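Long-range contacts in putative sulfatase yidJ (Bacteroides fragilis, PDB 2QZU), which probably hydrolyses sulfate esters, acting as a metal-dependent arylsulfatase: residues A[406-411]-A[427-432]; A[400-405]-A[412-417]. One frame throughout, in Å; residues are numbered along the deposited sequence.

Interaction 1 (A[406-411]-A[427-432])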
loop_
_atom_site.group_PDB
_atom_site.type_symbol
_atom_site.label_atom_id
_atom_site.label_comp_id
_atom_site.label_asym_id
_atom_site.label_seq_id
_atom_site.Cartn_x
_atom_site.Cartn_y
_atom_site.Cartn_z
ATOM N N PHE A 406 3.770 -26.570 -5.014
ATOM C CA PHE A 406 3.774 -27.155 -3.675
ATOM C C PHE A 406 2.790 -28.282 -3.407
ATOM O O PHE A 406 3.112 -29.212 -2.664
ATOM C CB PHE A 406 3.593 -26.071 -2.605
ATOM C CG PHE A 406 2.229 -25.449 -2.589
ATOM C CD1 PHE A 406 1.896 -24.447 -3.494
ATOM C CD2 PHE A 406 1.273 -25.869 -1.668
ATOM C CE1 PHE A 406 0.631 -23.867 -3.482
ATOM C CE2 PHE A 406 0.005 -25.296 -1.648
ATOM C CZ PHE A 406 -0.316 -24.292 -2.557
ATOM N N ASP A 407 1.605 -28.213 -4.003
ATOM C CA ASP A 407 0.598 -29.249 -3.782
ATOM C C ASP A 407 0.527 -30.324 -4.870
ATOM O O ASP A 407 -0.378 -31.160 -4.865
ATOM C CB ASP A 407 -0.780 -28.606 -3.575
ATOM C CG ASP A 407 -1.209 -27.739 -4.745
ATOM O OD1 ASP A 407 -0.349 -27.364 -5.568
ATOM O OD2 ASP A 407 -2.416 -27.418 -4.830
ATOM N N ASN A 408 1.486 -30.306 -5.792
ATOM C CA ASN A 408 1.549 -31.297 -6.870
ATOM C C ASN A 408 2.912 -31.215 -7.541
ATOM O O ASN A 408 3.089 -30.483 -8.514
ATOM C CB ASN A 408 0.448 -31.052 -7.910
ATOM C CG ASN A 408 0.489 -32.060 -9.054
ATOM O OD1 ASN A 408 1.262 -33.018 -9.024
ATOM N ND2 ASN A 408 -0.348 -31.847 -10.065
ATOM N N HIS A 409 3.875 -31.966 -7.020
ATOM C CA HIS A 409 5.225 -31.943 -7.569
ATOM C C HIS A 409 5.337 -32.380 -9.029
ATOM O O HIS A 409 6.362 -32.146 -9.663
ATOM C CB HIS A 409 6.165 -32.788 -6.701
ATOM C CG HIS A 409 6.372 -32.245 -5.319
ATOM N ND1 HIS A 409 7.218 -32.834 -4.406
ATOM C CD2 HIS A 409 5.832 -31.171 -4.691
ATOM C CE1 HIS A 409 7.191 -32.152 -3.274
ATOM N NE2 HIS A 409 6.356 -31.138 -3.422
ATOM N N ALA A 410 4.293 -33.008 -9.569
ATOM C CA ALA A 410 4.325 -33.450 -10.961
ATOM C C ALA A 410 4.086 -32.287 -11.918
ATOM O O ALA A 410 4.076 -32.465 -13.138
ATOM C CB ALA A 410 3.281 -34.544 -11.197
ATOM N N THR A 411 3.885 -31.098 -11.363
ATOM C CA THR A 411 3.652 -29.905 -12.172
ATOM C C THR A 411 4.699 -28.860 -11.826
ATOM O O THR A 411 5.009 -28.654 -10.657
ATOM C CB THR A 411 2.246 -29.318 -11.915
ATOM O OG1 THR A 411 1.256 -30.246 -12.373
ATOM C CG2 THR A 411 2.066 -27.993 -12.655
ATOM N N ALA A 427 6.087 -29.067 -17.065
ATOM C CA ALA A 427 5.307 -30.291 -17.041
ATOM C C ALA A 427 4.038 -30.057 -16.244
ATOM O O ALA A 427 4.014 -29.267 -15.300
ATOM C CB ALA A 427 6.111 -31.424 -16.407
ATOM N N THR A 428 2.980 -30.743 -16.651
ATOM C CA THR A 428 1.699 -30.665 -15.967
ATOM C C THR A 428 1.327 -32.120 -15.721
ATOM O O THR A 428 1.193 -32.901 -16.664
ATOM C CB THR A 428 0.622 -29.986 -16.840
ATOM O OG1 THR A 428 1.003 -28.629 -17.104
ATOM C CG2 THR A 428 -0.726 -29.994 -16.126
ATOM N N ASP A 429 1.195 -32.482 -14.448
ATOM C CA ASP A 429 0.865 -33.852 -14.059
ATOM C C ASP A 429 1.788 -34.903 -14.679
ATOM O O ASP A 429 1.336 -35.966 -15.116
ATOM C CB ASP A 429 -0.593 -34.170 -14.397
ATOM C CG ASP A 429 -1.571 -33.385 -13.546
ATOM O OD1 ASP A 429 -1.443 -33.427 -12.305
ATOM O OD2 ASP A 429 -2.468 -32.728 -14.116
ATOM N N GLY A 430 3.081 -34.595 -14.721
ATOM C CA GLY A 430 4.054 -35.536 -15.253
ATOM C C GLY A 430 4.260 -35.585 -16.757
ATOM O O GLY A 430 4.981 -36.456 -17.249
ATOM N N LYS A 431 3.652 -34.661 -17.492
ATOM C CA LYS A 431 3.798 -34.636 -18.949
ATOM C C LYS A 431 4.368 -33.297 -19.421
ATOM O O LYS A 431 3.800 -32.244 -19.127
ATOM C CB LYS A 431 2.437 -34.896 -19.596
ATOM C CG LYS A 431 1.802 -36.202 -19.130
ATOM C CD LYS A 431 0.280 -36.138 -19.127
ATOM C CE LYS A 431 -0.293 -36.205 -20.527
ATOM N NZ LYS A 431 -0.014 -37.526 -21.158
ATOM N N ILE A 432 5.482 -33.342 -20.152
ATOM C CA ILE A 432 6.119 -32.117 -20.648
ATOM C C ILE A 432 5.116 -31.298 -21.457
ATOM O O ILE A 432 4.554 -31.768 -22.451
ATOM C CB ILE A 432 7.366 -32.425 -21.495
ATOM C CG1 ILE A 432 8.376 -33.222 -20.662
ATOM C CG2 ILE A 432 8.012 -31.125 -21.959
ATOM C CD1 ILE A 432 8.867 -32.500 -19.411
#
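N408 and D429 meet across two turns: ND2 gives a hydrogen bond to D429 OD1 at 3.0 Å. The two side chains cross at about a right angle, yet their flat ends are only 29° apart. The acceptor lies close to the amide plane of N408, whereas the donor stands above the carboxylate plane. N408 is placed for this by having CG anti to its backbone N (chi1 180°), and its other amide atom, OD1, accepts from A410 N at 3.1 Å in an Asx turn; the amide is thus held at both ends. T411 OG1 serves as acceptor for D429 N, 3.1 Å away and nearly straight at 169°. Beyond the T411 link, on the side away from N408, G430 N donates to A410 O at 2.8 Å, and A410 CB lies 3.5 Å from G430 N. The type I turn N408-T411 therefore docks on the type I' turn T428-K431, where G430 has the positive phi that such a turn requires. The site is at the surface: one turn leads into strand 412-417, the other joins strands 421-428 and 431-439, and Y479 and F476 touch A410 and A427 from the C-terminal segment that follows helix 455-471.

Interaction 2 (A[400-405]-A[412-417]); sequences PYYFVK and GYRGLR
Strands 400-404 and 412-417 run antiparallel, their axes 4.2 Å apart at closest approach and at 160°, with Y401-G415 and F403-Y413 as hydrogen-bonded pairs alternating with three non-hydrogen-bonded ones. Water 1 donates to both Y401 O and G415 O, adding a bridge beside the first of these pairs. On the face of Y401, F403 and Y413, the phenol of Y401 brings CE2 to 3.6 Å from Y413 CB. F403 CB meets the Y413 ring at its edge and in its plane, 3.8 Å from CD2. Y401 has CG anti to its backbone N (chi1 167°), which carries its ring toward Y413 CB; the F403 ring lies by Y413 CD2 and G412 CA. G415, without a side chain, lets Y401 CB sit close to its backbone, 4.0 Å from G415 CA.

On the opposite face, with P400, Y402, V404 and L416, R414 makes the main side-chain contacts. Its chain bends at chi2, laying CD 3.5 Å from Y402 CD1, with the guanidinium turned 54° from that ring. V404 CG2 lies over one guanidinium face, 3.8 Å from NH2. In the guanidinium plane, NH1 donates back to Y413 O at 2.9 Å; F403 N reaches the same oxygen from the opposite face of the carbonyl, so two donors grip it. NE forms a salt bridge with D474, and Y402 OH is hydrogen-bonded to W468 of helix 455-471, which also packs against R414 through L465 and L469.

This is a beta hairpin at one edge of the four-stranded antiparallel sheet, the small C-terminal sheet characteristic of sulfatases, with helix 455-471 packed on its R414 face.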
loop_
_atom_site.group_PDB
_atom_site.type_symbol
_atom_site.label_atom_id
_atom_site.label_comp_id
_atom_site.label_asym_id
_atom_site.label_seq_id
_atom_site.Cartn_x
_atom_site.Cartn_y
_atom_site.Cartn_z
ATOM N N PRO A 400 21.023 -25.209 -12.143
ATOM C CA PRO A 400 19.630 -25.571 -12.412
ATOM C C PRO A 400 18.646 -24.424 -12.177
ATOM O O PRO A 400 19.003 -23.386 -11.616
ATOM C CB PRO A 400 19.390 -26.716 -11.437
ATOM C CG PRO A 400 20.192 -26.277 -10.240
ATOM C CD PRO A 400 21.483 -25.801 -10.869
ATOM N N TYR A 401 17.413 -24.620 -12.638
ATOM C CA TYR A 401 16.328 -23.662 -12.436
ATOM C C TYR A 401 15.144 -24.468 -11.918
ATOM O O TYR A 401 14.900 -25.582 -12.386
ATOM C CB TYR A 401 15.908 -22.965 -13.731
ATOM C CG TYR A 401 14.592 -22.232 -13.566
ATOM C CD1 TYR A 401 14.497 -21.104 -12.749
ATOM C CD2 TYR A 401 13.424 -22.717 -14.151
ATOM C CE1 TYR A 401 13.271 -20.482 -12.514
ATOM C CE2 TYR A 401 12.191 -22.104 -13.920
ATOM C CZ TYR A 401 12.124 -20.990 -13.100
ATOM O OH TYR A 401 10.907 -20.385 -12.855
ATOM N N TYR A 402 14.395 -23.906 -10.976
ATOM C CA TYR A 402 13.255 -24.612 -10.402
ATOM C C TYR A 402 11.986 -23.809 -10.176
ATOM O O TYR A 402 12.018 -22.613 -9.900
ATOM C CB TYR A 402 13.608 -25.169 -9.013
ATOM C CG TYR A 402 14.659 -26.233 -8.971
ATOM C CD1 TYR A 402 14.321 -27.580 -9.126
ATOM C CD2 TYR A 402 15.999 -25.902 -8.779
ATOM C CE1 TYR A 402 15.296 -28.566 -9.092
ATOM C CE2 TYR A 402 16.980 -26.881 -8.745
ATOM C CZ TYR A 402 16.620 -28.210 -8.904
ATOM O OH TYR A 402 17.587 -29.184 -8.902
ATOM N N PHE A 403 10.873 -24.523 -10.291
ATOM C CA PHE A 403 9.553 -24.037 -9.941
ATOM C C PHE A 403 8.825 -25.328 -9.617
ATOM O O PHE A 403 8.664 -26.190 -10.481
ATOM C CB PHE A 403 8.765 -23.328 -11.037
ATOM C CG PHE A 403 7.361 -23.016 -10.596
ATOM C CD1 PHE A 403 7.142 -22.108 -9.559
ATOM C CD2 PHE A 403 6.277 -23.737 -11.091
ATOM C CE1 PHE A 403 5.870 -21.933 -9.012
ATOM C CE2 PHE A 403 5.003 -23.571 -10.551
ATOM C CZ PHE A 403 4.799 -22.667 -9.507
ATOM N N VAL A 404 8.424 -25.468 -8.361
ATOM C CA VAL A 404 7.722 -26.663 -7.913
ATOM C C VAL A 404 6.347 -26.270 -7.391
ATOM O O VAL A 404 6.234 -25.390 -6.537
ATOM C CB VAL A 404 8.494 -27.370 -6.766
ATOM C CG1 VAL A 404 7.751 -28.640 -6.340
ATOM C CG2 VAL A 404 9.903 -27.703 -7.212
ATOM N N LYS A 405 5.301 -26.904 -7.912
ATOM C CA LYS A 405 3.954 -26.606 -7.437
ATOM C C LYS A 405 3.889 -27.331 -6.097
ATOM O O LYS A 405 3.953 -28.559 -6.052
ATOM C CB LYS A 405 2.903 -27.144 -8.410
ATOM C CG LYS A 405 1.489 -26.679 -8.093
ATOM C CD LYS A 405 0.510 -27.039 -9.198
ATOM C CE LYS A 405 -0.901 -26.578 -8.850
ATOM N NZ LYS A 405 -1.854 -26.844 -9.961
ATOM N N GLY A 412 5.247 -28.211 -12.848
ATOM C CA GLY A 412 6.249 -27.194 -12.601
ATOM C C GLY A 412 7.296 -27.094 -13.693
ATOM O O GLY A 412 7.128 -27.630 -14.788
ATOM N N TYR A 413 8.380 -26.395 -13.379
ATOM C CA TYR A 413 9.485 -26.193 -14.307
ATOM C C TYR A 413 10.781 -26.775 -13.779
ATOM O O TYR A 413 11.012 -26.811 -12.573
ATOM C CB TYR A 413 9.770 -24.701 -14.501
ATOM C CG TYR A 413 8.808 -23.911 -15.345
ATOM C CD1 TYR A 413 8.879 -23.947 -16.739
ATOM C CD2 TYR A 413 7.870 -23.069 -14.751
ATOM C CE1 TYR A 413 8.039 -23.151 -17.520
ATOM C CE2 TYR A 413 7.027 -22.276 -15.520
ATOM C CZ TYR A 413 7.117 -22.320 -16.903
ATOM O OH TYR A 413 6.280 -21.532 -17.664
ATOM N N ARG A 414 11.632 -27.205 -14.702
ATOM C CA ARG A 414 12.978 -27.658 -14.366
ATOM C C ARG A 414 13.808 -27.122 -15.522
ATOM O O ARG A 414 13.372 -27.155 -16.675
ATOM C CB ARG A 414 13.092 -29.182 -14.285
ATOM C CG ARG A 414 12.359 -29.787 -13.105
ATOM C CD ARG A 414 12.917 -29.336 -11.751
ATOM N NE ARG A 414 12.301 -30.110 -10.677
ATOM C CZ ARG A 414 11.038 -29.979 -10.282
ATOM N NH1 ARG A 414 10.245 -29.087 -10.862
ATOM N NH2 ARG A 414 10.552 -30.775 -9.338
ATOM N N GLY A 415 14.985 -26.595 -15.222
ATOM C CA GLY A 415 15.800 -26.060 -16.294
ATOM C C GLY A 415 17.273 -26.009 -15.973
ATOM O O GLY A 415 17.713 -26.459 -14.916
ATOM N N LEU A 416 18.032 -25.453 -16.908
ATOM C CA LEU A 416 19.470 -25.313 -16.765
ATOM C C LEU A 416 19.900 -23.955 -17.308
ATOM O O LEU A 416 19.304 -23.440 -18.252
ATOM C CB LEU A 416 20.188 -26.413 -17.550
ATOM C CG LEU A 416 19.975 -27.876 -17.162
ATOM C CD1 LEU A 416 20.610 -28.769 -18.225
ATOM C CD2 LEU A 416 20.577 -28.148 -15.794
ATOM N N ARG A 417 20.927 -23.376 -16.699
ATOM C CA ARG A 417 21.460 -22.096 -17.148
ATOM C C ARG A 417 22.946 -22.292 -17.401
ATOM O O ARG A 417 23.706 -22.564 -16.470
ATOM C CB ARG A 417 21.257 -21.002 -16.083
ATOM C CG ARG A 417 21.766 -19.607 -16.509
ATOM C CD ARG A 417 21.529 -18.564 -15.413
ATOM N NE ARG A 417 21.951 -17.214 -15.797
ATOM C CZ ARG A 417 23.217 -16.822 -15.918
ATOM N NH1 ARG A 417 24.207 -17.669 -15.687
ATOM N NH2 ARG A 417 23.493 -15.569 -16.262
HETATM O O HOH W 1 16.455 -28.209 -12.636
#

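From the N terminus, the chain enters strand 399-404, passes through loop 406-411 and returns along strand 412-417; interaction 2 closes this hairpin. It then continues through strand 421-428 to the turn leading into strand 431-439, where interaction 1 brings that turn back against the first loop. The segments alternate along the chain, so the two contacts cross rather than nest. Their centres are 11 Å apart, and they are joined directly: A427 N to G412 O at 2.9 Å and K405 N to T411 O at 3.3 Å are probable hydrogen bonds. Interaction 2 pairs the first two strands of the four-stranded sheet, while interaction 1 ties together the two connections at one end of it.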